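Side-chain contact in Phosphoglucosamine/phosphogalactosamine mutase (Sulfolobus tokodaii, PDB 2F7L), which interconverts glucosamine 6-phosphate with glucosamine 1-phosphate, and galactosamine 6-phosphate with galactosamine 1-phosphate, for the synthesis of UDP-GlcNAc and UDP-GalNAc: residues T201-L206 with K223-V228. Numbering follows the deposited sequence.
Sequences TINGNL and KETAEV
The one flat side-chain group facing the helix here is the amide of Asn203, whose nitrogen end is turned to Thr225, with ND2 4.4 Å from the methyl CG2. Over one face of that amide lies the ethyl branch of its own neighbour Ile202, with CG1 of Ile202 3.9 Å from CG of Asn203. ND2 makes a weak hydrogen bond to OD1 of Asp178; towards the threonine methyl it is only a loose neighbour.

Methyl against methyl is the main theme: CG2 of Ile202 meets CG2 of Thr225 at 4.0 Å and also lies 4.1 Å from CB of Thr225. The two side chains cross at a slant. With CG1 of Ile202 anti to the backbone N (chi1 -179°), the methyl CG2 becomes the branch nearest the helix, CG1 only a little behind. Thr225 turns its methyl to the loop because OG1 stands between N and C (chi1 82°), where it makes a weak hydrogen bond back to Leu222 O. Val228, one turn further along, comes less close, its CG2 4.8 Å from CB of Ile202.

The principle is that of the beta-alpha-beta crossover, whose helix packs its apolar side against the sheet. In domain II the chain leaves edge strand 198-201, returns as helix 223-231 and enters strand 236-239. Strand 174-178 lies beneath, touched by Ile202 and Thr225 at Asp178 and by Val228 at Leu176. No hydrogen bond or salt bridge spans the two segments, so their small apolar contact rests on shape, without directional bonds.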
loop_
_atom_site.group_PDB
_atom_site.type_symbol
_atom_site.label_atom_id
_atom_site.label_comp_id
_atom_site.label_asym_id
_atom_site.label_seq_id
_atom_site.Cartn_x
_atom_site.Cartn_y
_atom_site.Cartn_z
ATOM N N THR A 201 8.097 20.700 1.185
ATOM C CA THR A 201 7.504 19.591 1.893
ATOM C C THR A 201 6.747 20.128 3.083
ATOM O O THR A 201 7.180 21.070 3.776
ATOM C CB THR A 201 8.539 18.535 2.395
ATOM O OG1 THR A 201 9.138 18.995 3.609
ATOM C CG2 THR A 201 9.618 18.284 1.363
ATOM N N ILE A 202 5.581 19.531 3.288
ATOM C CA ILE A 202 4.726 19.884 4.395
ATOM C C ILE A 202 4.867 18.638 5.255
ATOM O O ILE A 202 4.845 17.507 4.755
ATOM C CB ILE A 202 3.249 20.161 3.913
ATOM C CG1 ILE A 202 2.372 20.557 5.078
ATOM C CG2 ILE A 202 2.630 18.934 3.306
ATOM C CD1 ILE A 202 2.969 21.590 5.948
ATOM N N ASN A 203 5.108 18.858 6.540
ATOM C CA ASN A 203 5.275 17.762 7.485
ATOM C C ASN A 203 6.455 16.855 7.145
ATOM O O ASN A 203 6.378 15.638 7.285
ATOM C CB ASN A 203 3.964 16.989 7.540
ATOM C CG ASN A 203 2.809 17.901 7.849
ATOM O OD1 ASN A 203 2.893 18.713 8.787
ATOM N ND2 ASN A 203 1.736 17.802 7.067
ATOM N N GLY A 204 7.553 17.474 6.710
ATOM C CA GLY A 204 8.740 16.731 6.331
ATOM C C GLY A 204 9.610 16.346 7.511
ATOM O O GLY A 204 10.552 15.577 7.362
ATOM N N ASN A 205 9.323 16.900 8.680
ATOM C CA ASN A 205 10.090 16.540 9.866
ATOM C C ASN A 205 9.500 15.253 10.458
ATOM O O ASN A 205 8.295 15.006 10.351
ATOM C CB ASN A 205 10.049 17.670 10.902
ATOM C CG ASN A 205 8.647 17.988 11.369
ATOM O OD1 ASN A 205 8.353 17.906 12.549
ATOM N ND2 ASN A 205 7.779 18.360 10.442
ATOM N N LEU A 206 10.350 14.431 11.060
ATOM C CA LEU A 206 9.915 13.174 11.661
ATOM C C LEU A 206 9.238 13.384 12.995
ATOM O O LEU A 206 9.817 13.979 13.900
ATOM C CB LEU A 206 11.105 12.242 11.844
ATOM C CG LEU A 206 11.797 11.842 10.534
ATOM C CD1 LEU A 206 13.023 11.003 10.847
ATOM C CD2 LEU A 206 10.830 11.064 9.637
ATOM N N LYS A 223 -7.035 17.301 3.285
ATOM C CA LYS A 223 -7.791 18.550 3.246
ATOM C C LYS A 223 -6.894 19.796 3.227
ATOM O O LYS A 223 -6.906 20.561 2.270
ATOM C CB LYS A 223 -8.738 18.629 4.457
ATOM C CG LYS A 223 -10.194 18.941 4.128
ATOM C CD LYS A 223 -10.747 17.943 3.090
ATOM C CE LYS A 223 -12.301 17.877 3.051
ATOM N NZ LYS A 223 -12.865 17.323 4.328
ATOM N N GLU A 224 -6.101 19.984 4.274
ATOM C CA GLU A 224 -5.252 21.161 4.369
ATOM C C GLU A 224 -4.041 21.198 3.456
ATOM O O GLU A 224 -3.658 22.276 2.992
ATOM C CB GLU A 224 -4.777 21.361 5.795
ATOM C CG GLU A 224 -5.859 21.475 6.815
ATOM C CD GLU A 224 -5.267 21.585 8.187
ATOM O OE1 GLU A 224 -4.489 20.672 8.555
ATOM O OE2 GLU A 224 -5.552 22.584 8.895
ATOM N N THR A 225 -3.411 20.058 3.191
ATOM C CA THR A 225 -2.256 20.150 2.326
ATOM C C THR A 225 -2.752 20.474 0.911
ATOM O O THR A 225 -2.099 21.218 0.177
ATOM C CB THR A 225 -1.356 18.869 2.388
ATOM O OG1 THR A 225 -1.889 17.857 1.537
ATOM C CG2 THR A 225 -1.259 18.345 3.824
ATOM N N ALA A 226 -3.918 19.945 0.541
ATOM C CA ALA A 226 -4.506 20.236 -0.771
ATOM C C ALA A 226 -4.569 21.766 -0.889
ATOM O O ALA A 226 -4.375 22.344 -1.967
ATOM C CB ALA A 226 -5.910 19.654 -0.873
ATOM N N GLU A 227 -4.841 22.417 0.235
ATOM C CA GLU A 227 -4.891 23.863 0.286
ATOM C C GLU A 227 -3.540 24.420 -0.146
ATOM O O GLU A 227 -3.414 24.994 -1.216
ATOM C CB GLU A 227 -5.141 24.318 1.706
ATOM C CG GLU A 227 -6.072 25.464 1.792
ATOM C CD GLU A 227 -7.407 25.074 1.238
ATOM O OE1 GLU A 227 -7.722 25.456 0.077
ATOM O OE2 GLU A 227 -8.124 24.354 1.977
ATOM N N VAL A 228 -2.532 24.239 0.706
ATOM C CA VAL A 228 -1.198 24.730 0.423
ATOM C C VAL A 228 -0.721 24.332 -0.971
ATOM O O VAL A 228 0.076 25.045 -1.573
ATOM C CB VAL A 228 -0.164 24.257 1.488
ATOM C CG1 VAL A 228 -0.626 24.654 2.872
ATOM C CG2 VAL A 228 0.008 22.771 1.427
#